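Local coordinates for 15-O-acetyltransferase (Fusarium sporotrichioides, PDB 3FOT), which transfers an acetyl group to the 15-hydroxyl of trichothecene intermediates, a step in the biosynthesis of mycotoxins such as T-2 toxin, at residues D52-A63 / V459-N470. Numbering follows the deposited sequence. Where two conformers were deposited one is given.
Sequences DLYIATSLRNIA and VLSVESIDFVVN
Asp-52 O accepts a hydrogen bond from Asn-470 N, opening an antiparallel ladder along 53-61. Leu-53 sends CD2 alongside Val-469 CG2, two branched aliphatic chains suited to a packed face. Tyr-54 and Val-468 form a hydrogen-bonded pair, Tyr-54 N to Val-468 O at 2.8 Å and nearly straight (177°). The Asn-470 amide lies at the tyrosine ring edge, its plane turned 45° from the ring; ND2 donates to Ala-49 O and Glu-142, OD1 takes Trp-138 NE1, and the tyrosine hydroxyl reaches Glu-142 and Arg-145. On the face of Leu-53, Ile-55 lays CG1 against Phe-467 CD1 (3.4 Å); chi1 of 178° swings the phenyl away from its own N, toward Ile-55. The methyl of Ala-56 suits a face where Ala-134 and Leu-135 pack close; a water donates to Ala-56 O and Asp-466 OD2 and accepts from Ser-464 OG. At Ser-58 a classic beta bulge intervenes: Glu-463 N and, weakly, Ser-464 N donate to Ser-58 O, shifting the register by one. Leu-59 returns to the face of Leu-53 and Ile-55, CD2 meeting Val-462 CG2 at 3.6 Å. The extra residue brings Glu-463 to Arg-60, which grips it side-on, NE to OE2 and NH2 to OE1, both 2.8 Å; Arg-60 NH1 also holds Asp-175 O. Asn-61 OD1 takes Ala-63 N in an Asx turn as the chain leaves the strand, Ile-62 N still bonded to Val-459 O. Strand 53-61 thus lies between 177-184 and 457-469 in a six-stranded mixed sheet, helix 134-147 packing on Tyr-54, Ala-56 and Val-468, strand 477-483 on Ile-465, Phe-467 and Val-469.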
ATOM      1  N   ASP A  52      -8.405   3.814   1.991  1.00  9.84           N
ATOM      2  CA  ASP A  52      -7.692   4.776   1.136  1.00  9.57           C
ATOM      3  C   ASP A  52      -6.180   4.701   1.407  1.00  9.66           C
ATOM      4  O   ASP A  52      -5.755   4.485   2.554  1.00 10.02           O
ATOM      5  CB  ASP A  52      -8.180   6.209   1.392  1.00  9.78           C
ATOM      6  CG  ASP A  52      -9.425   6.584   0.584  1.00  8.45           C
ATOM      7  OD1 ASP A  52     -10.173   5.690   0.109  1.00 10.55           O
ATOM      8  OD2 ASP A  52      -9.673   7.804   0.417  1.00  9.38           O
ATOM      9  N   LEU A  53      -5.402   4.891   0.347  1.00  9.36           N
ATOM     10  CA  LEU A  53      -3.936   4.902   0.411  1.00  9.56           C
ATOM     11  C   LEU A  53      -3.453   6.329   0.514  1.00  8.96           C
ATOM     12  O   LEU A  53      -3.970   7.206  -0.181  1.00  9.66           O
ATOM     13  CB  LEU A  53      -3.343   4.331  -0.887  1.00  9.79           C
ATOM     14  CG  LEU A  53      -3.804   2.978  -1.401  1.00 12.10           C
ATOM     15  CD1 LEU A  53      -3.284   2.768  -2.814  1.00 14.50           C
ATOM     16  CD2 LEU A  53      -3.262   1.956  -0.448  1.00 16.70           C
ATOM     17  N   TYR A  54      -2.479   6.575   1.384  1.00  9.04           N
ATOM     18  CA  TYR A  54      -1.791   7.862   1.384  1.00  9.17           C
ATOM     19  C   TYR A  54      -0.296   7.599   1.388  1.00  9.14           C
ATOM     20  O   TYR A  54       0.184   6.701   2.097  1.00 10.66           O
ATOM     21  CB  TYR A  54      -2.105   8.661   2.634  1.00  9.56           C
ATOM     22  CG  TYR A  54      -3.523   9.139   2.784  1.00 10.37           C
ATOM     23  CD1 TYR A  54      -3.845  10.465   2.497  1.00 11.22           C
ATOM     24  CD2 TYR A  54      -4.529   8.287   3.251  1.00 12.01           C
ATOM     25  CE1 TYR A  54      -5.127  10.949   2.675  1.00 10.32           C
ATOM     26  CE2 TYR A  54      -5.838   8.765   3.434  1.00 12.98           C
ATOM     27  CZ  TYR A  54      -6.118  10.097   3.137  1.00 10.98           C
ATOM     28  OH  TYR A  54      -7.355  10.653   3.315  1.00 12.87           O
ATOM     29  N   ILE A  55       0.425   8.386   0.603  1.00  8.73           N
ATOM     30  CA  ILE A  55       1.900   8.351   0.618  1.00  8.89           C
ATOM     31  C   ILE A  55       2.388   9.760   0.981  1.00  9.02           C
ATOM     32  O   ILE A  55       2.072  10.724   0.294  1.00  9.15           O
ATOM     33  CB  ILE A  55       2.478   7.869  -0.737  1.00  7.81           C
ATOM     34  CG1 ILE A  55       1.969   6.445  -1.050  1.00  7.93           C
ATOM     35  CG2 ILE A  55       4.055   7.852  -0.712  1.00  8.32           C
ATOM     36  CD1 ILE A  55       2.083   6.058  -2.560  1.00  9.55           C
ATOM     37  N   ALA A  56       3.125   9.876   2.090  1.00 10.34           N
ATOM     38  CA  ALA A  56       3.621  11.167   2.546  1.00 10.35           C
ATOM     39  C   ALA A  56       5.091  11.232   2.197  1.00 11.81           C
ATOM     40  O   ALA A  56       5.887  10.374   2.651  1.00 11.94           O
ATOM     41  CB  ALA A  56       3.398  11.331   4.076  1.00 11.03           C
ATOM     42  N   THR A  57       5.456  12.187   1.344  1.00 11.15           N
ATOM     43  CA  THR A  57       6.858  12.338   0.962  1.00 12.97           C
ATOM     44  C   THR A  57       7.330  13.686   1.516  1.00 12.75           C
ATOM     45  O   THR A  57       6.625  14.681   1.412  1.00 15.18           O
ATOM     46  CB  THR A  57       7.111  12.198  -0.571  1.00 12.04           C
ATOM     47  OG1 THR A  57       6.427  13.234  -1.294  1.00 12.62           O
ATOM     48  CG2 THR A  57       6.664  10.812  -1.113  1.00 13.80           C
ATOM     49  N   SER A  58       8.491  13.720   2.146  1.00 10.95           N
ATOM     50  CA  SER A  58       9.065  14.978   2.577  1.00 10.58           C
ATOM     51  C   SER A  58      10.254  15.237   1.676  1.00 10.27           C
ATOM     52  O   SER A  58      11.140  14.395   1.577  1.00 10.18           O
ATOM     53  CB  SER A  58       9.550  14.887   4.024  1.00 10.94           C
ATOM     54  OG  SER A  58       9.843  16.161   4.520  1.00 13.76           O
ATOM     55  N   LEU A  59      10.265  16.399   1.043  1.00 10.91           N
ATOM     56  CA  LEU A  59      11.297  16.734   0.075  1.00 10.36           C
ATOM     57  C   LEU A  59      12.058  17.949   0.597  1.00 10.63           C
ATOM     58  O   LEU A  59      11.541  18.730   1.412  1.00 11.28           O
ATOM     59  CB  LEU A  59      10.684  17.053  -1.288  1.00 10.52           C
ATOM     60  CG  LEU A  59       9.633  16.124  -1.923  1.00 13.78           C
ATOM     61  CD1 LEU A  59       9.219  16.703  -3.271  1.00 13.75           C
ATOM     62  CD2 LEU A  59      10.141  14.721  -2.107  1.00 13.93           C
ATOM     63  N   ARG A  60      13.290  18.097   0.145  1.00 10.25           N
ATOM     64  CA  ARG A  60      14.074  19.281   0.492  1.00 11.77           C
ATOM     65  C   ARG A  60      14.520  19.974  -0.796  1.00 10.78           C
ATOM     66  O   ARG A  60      14.969  19.325  -1.734  1.00  9.59           O
ATOM     67  CB  ARG A  60      15.286  18.893   1.330  1.00 11.21           C
ATOM     68  CG  ARG A  60      16.077  20.091   1.814  1.00 14.26           C
ATOM     69  CD  ARG A  60      17.099  19.756   2.915  1.00 16.31           C
ATOM     70  NE  ARG A  60      16.554  18.944   4.014  0.50 17.79           N
ATOM     71  CZ  ARG A  60      15.894  19.406   5.079  0.50 18.87           C
ATOM     72  NH1 ARG A  60      15.667  20.706   5.242  0.50 17.75           N
ATOM     73  NH2 ARG A  60      15.467  18.556   6.006  0.50 18.88           N
ATOM     74  N   ASN A  61      14.419  21.297  -0.819  1.00 10.37           N
ATOM     75  CA  ASN A  61      14.896  22.079  -1.928  1.00 10.61           C
ATOM     76  C   ASN A  61      16.429  22.075  -1.951  1.00 11.86           C
ATOM     77  O   ASN A  61      17.074  22.720  -1.107  1.00 13.49           O
ATOM     78  CB  ASN A  61      14.364  23.513  -1.860  1.00 10.77           C
ATOM     79  CG  ASN A  61      14.906  24.379  -2.994  1.00 11.63           C
ATOM     80  OD1 ASN A  61      15.567  23.868  -3.902  1.00 12.35           O
ATOM     81  ND2 ASN A  61      14.584  25.672  -2.975  1.00 12.70           N
ATOM     82  N   ILE A  62      17.007  21.313  -2.872  1.00 11.55           N
ATOM     83  CA  ILE A  62      18.470  21.271  -3.004  1.00 12.65           C
ATOM     84  C   ILE A  62      18.924  21.830  -4.343  1.00 13.14           C
ATOM     85  O   ILE A  62      20.056  21.614  -4.788  1.00 13.74           O
ATOM     86  CB  ILE A  62      19.059  19.862  -2.777  1.00 12.93           C
ATOM     87  CG1 ILE A  62      18.451  18.831  -3.749  1.00 12.84           C
ATOM     88  CG2 ILE A  62      18.885  19.459  -1.321  1.00 14.25           C
ATOM     89  CD1 ILE A  62      19.342  17.591  -3.943  1.00 16.63           C
ATOM     90  N   ALA A  63      18.021  22.555  -4.986  1.00 13.70           N
ATOM     91  CA  ALA A  63      18.244  23.045  -6.322  1.00 13.39           C
ATOM     92  C   ALA A  63      19.369  24.094  -6.395  1.00 14.38           C
ATOM     93  O   ALA A  63      19.710  24.722  -5.372  1.00 13.46           O
ATOM     94  CB  ALA A  63      16.950  23.623  -6.869  1.00 14.15           C
ATOM     95  N   VAL A 459      17.111  18.858  -7.954  1.00 10.45           N
ATOM     96  CA  VAL A 459      16.252  19.961  -7.617  1.00 10.10           C
ATOM     97  C   VAL A 459      15.588  19.718  -6.254  1.00  9.36           C
ATOM     98  O   VAL A 459      15.662  20.569  -5.369  1.00  8.92           O
ATOM     99  CB  VAL A 459      15.195  20.183  -8.713  1.00 10.49           C
ATOM    100  CG1 VAL A 459      14.197  21.213  -8.282  1.00 10.65           C
ATOM    101  CG2 VAL A 459      15.900  20.636 -10.058  1.00 10.20           C
ATOM    102  N   LEU A 460      14.968  18.554  -6.083  1.00  8.29           N
ATOM    103  CA  LEU A 460      14.350  18.217  -4.788  1.00  9.10           C
ATOM    104  C   LEU A 460      14.858  16.872  -4.315  1.00  9.26           C
ATOM    105  O   LEU A 460      14.870  15.914  -5.074  1.00 10.02           O
ATOM    106  CB  LEU A 460      12.813  18.221  -4.885  1.00  9.23           C
ATOM    107  CG  LEU A 460      12.216  19.626  -5.077  1.00 11.61           C
ATOM    108  CD1 LEU A 460      10.828  19.510  -5.743  1.00 14.22           C
ATOM    109  CD2 LEU A 460      12.093  20.332  -3.767  1.00 13.70           C
ATOM    110  N   SER A 461      15.314  16.815  -3.072  1.00  9.48           N
ATOM    111  CA  SER A 461      15.778  15.551  -2.494  1.00 10.16           C
ATOM    112  C   SER A 461      14.592  14.873  -1.841  1.00  9.08           C
ATOM    113  O   SER A 461      13.842  15.532  -1.093  1.00  9.29           O
ATOM    114  CB  SER A 461      16.823  15.819  -1.413  1.00 11.25           C
ATOM    115  OG  SER A 461      17.314  14.564  -0.950  1.00 15.37           O
ATOM    116  N   VAL A 462      14.383  13.593  -2.137  1.00  8.70           N
ATOM    117  CA  VAL A 462      13.277  12.868  -1.496  1.00  8.92           C
ATOM    118  C   VAL A 462      13.826  12.285  -0.204  1.00  9.37           C
ATOM    119  O   VAL A 462      14.537  11.268  -0.237  1.00 10.17           O
ATOM    120  CB  VAL A 462      12.664  11.761  -2.404  1.00  9.08           C
ATOM    121  CG1 VAL A 462      11.450  11.122  -1.725  1.00  9.82           C
ATOM    122  CG2 VAL A 462      12.254  12.327  -3.786  1.00  9.60           C
ATOM    123  N   GLU A 463      13.497  12.929   0.915  1.00 10.35           N
ATOM    124  CA  GLU A 463      14.153  12.614   2.209  1.00 11.72           C
ATOM    125  C   GLU A 463      13.497  11.464   2.938  1.00 12.54           C
ATOM    126  O   GLU A 463      14.186  10.592   3.481  1.00 11.69           O
ATOM    127  CB  GLU A 463      14.199  13.832   3.123  1.00 12.59           C
ATOM    128  CG  GLU A 463      14.995  14.956   2.499  1.00 16.29           C
ATOM    129  CD  GLU A 463      15.636  15.858   3.514  0.70 19.57           C
ATOM    130  OE1 GLU A 463      14.994  16.168   4.540  0.70 22.71           O
ATOM    131  OE2 GLU A 463      16.791  16.254   3.269  0.70 22.58           O
ATOM    132  N   SER A 464      12.162  11.469   2.946  1.00 12.16           N
ATOM    133  CA  SER A 464      11.436  10.454   3.715  1.00 12.80           C
ATOM    134  C   SER A 464      10.158  10.079   2.993  1.00 12.12           C
ATOM    135  O   SER A 464       9.546  10.898   2.284  1.00 11.72           O
ATOM    136  CB  SER A 464      11.129  10.951   5.138  1.00 13.11           C
ATOM    137  OG  SER A 464      10.205  12.009   5.098  1.00 16.24           O
ATOM    138  N   ILE A 465       9.773   8.820   3.166  1.00 11.93           N
ATOM    139  CA  ILE A 465       8.574   8.284   2.555  1.00 12.32           C
ATOM    140  C   ILE A 465       7.824   7.526   3.631  1.00 12.56           C
ATOM    141  O   ILE A 465       8.382   6.639   4.279  1.00 12.45           O
ATOM    142  CB  ILE A 465       8.873   7.352   1.346  1.00 12.16           C
ATOM    143  CG1 ILE A 465       9.707   8.079   0.273  1.00 12.28           C
ATOM    144  CG2 ILE A 465       7.563   6.758   0.768  1.00 12.29           C
ATOM    145  CD1 ILE A 465      10.149   7.183  -0.904  1.00 12.08           C
ATOM    146  N   ASP A 466       6.573   7.913   3.858  1.00 13.01           N
ATOM    147  CA  ASP A 466       5.706   7.145   4.762  1.00 14.23           C
ATOM    148  C   ASP A 466       4.449   6.701   4.032  1.00 14.63           C
ATOM    149  O   ASP A 466       3.758   7.507   3.450  1.00 15.72           O
ATOM    150  CB  ASP A 466       5.364   7.967   5.999  1.00 14.12           C
ATOM    151  CG  ASP A 466       6.577   8.233   6.841  1.00 16.00           C
ATOM    152  OD1 ASP A 466       7.114   7.237   7.393  1.00 15.11           O
ATOM    153  OD2 ASP A 466       6.994   9.414   6.926  1.00 19.10           O
ATOM    154  N   PHE A 467       4.155   5.413   4.093  1.00 14.94           N
ATOM    155  CA  PHE A 467       3.061   4.835   3.341  1.00 15.24           C
ATOM    156  C   PHE A 467       2.003   4.402   4.351  1.00 15.55           C
ATOM    157  O   PHE A 467       2.264   3.573   5.232  1.00 14.77           O
ATOM    158  CB  PHE A 467       3.567   3.656   2.515  1.00 16.92           C
ATOM    159  CG  PHE A 467       2.505   2.954   1.742  1.00 17.70           C
ATOM    160  CD1 PHE A 467       2.173   3.358   0.461  1.00 21.85           C
ATOM    161  CD2 PHE A 467       1.824   1.877   2.294  1.00 22.59           C
ATOM    162  CE1 PHE A 467       1.187   2.711  -0.253  1.00 22.51           C
ATOM    163  CE2 PHE A 467       0.834   1.231   1.566  1.00 22.09           C
ATOM    164  CZ  PHE A 467       0.523   1.646   0.308  1.00 19.19           C
ATOM    165  N   VAL A 468       0.831   5.018   4.253  1.00 15.37           N
ATOM    166  CA  VAL A 468      -0.272   4.699   5.156  0.50 15.33           C
ATOM    167  C   VAL A 468      -1.502   4.196   4.383  1.00 15.52           C
ATOM    168  O   VAL A 468      -1.793   4.653   3.273  1.00 15.80           O
ATOM    169  CB  VAL A 468      -0.612   5.887   6.123  0.50 15.64           C
ATOM    170  CG1 VAL A 468       0.649   6.374   6.870  0.50 14.37           C
ATOM    171  CG2 VAL A 468      -1.230   7.028   5.383  0.50 16.37           C
ATOM    172  N   VAL A 469      -2.197   3.219   4.966  1.00 15.19           N
ATOM    173  CA  VAL A 469      -3.473   2.742   4.426  1.00 14.35           C
ATOM    174  C   VAL A 469      -4.464   2.893   5.554  1.00 14.42           C
ATOM    175  O   VAL A 469      -4.176   2.420   6.669  1.00 14.32           O
ATOM    176  CB  VAL A 469      -3.424   1.271   4.010  1.00 14.25           C
ATOM    177  CG1 VAL A 469      -4.771   0.841   3.459  1.00 14.10           C
ATOM    178  CG2 VAL A 469      -2.334   1.072   2.963  1.00 15.63           C
ATOM    179  N   ASN A 470      -5.592   3.564   5.305  1.00 12.37           N
ATOM    180  CA  ASN A 470      -6.571   3.808   6.362  1.00 12.65           C
ATOM    181  C   ASN A 470      -6.987   2.477   6.980  1.00 12.80           C
ATOM    182  O   ASN A 470      -7.078   1.477   6.280  1.00 12.83           O
ATOM    183  CB  ASN A 470      -7.821   4.495   5.822  1.00 11.96           C
ATOM    184  CG  ASN A 470      -7.634   6.000   5.615  1.00 13.36           C
ATOM    185  OD1 ASN A 470      -6.670   6.604   6.098  1.00 12.71           O
ATOM    186  ND2 ASN A 470      -8.570   6.604   4.905  1.00  8.80           N
TER
HETATM  187  O   HOH W   1       7.397  11.382   4.856  1.00 18.92           O
HETATM  188  O   HOH W   2      12.597  16.182   5.865  1.00 33.08           O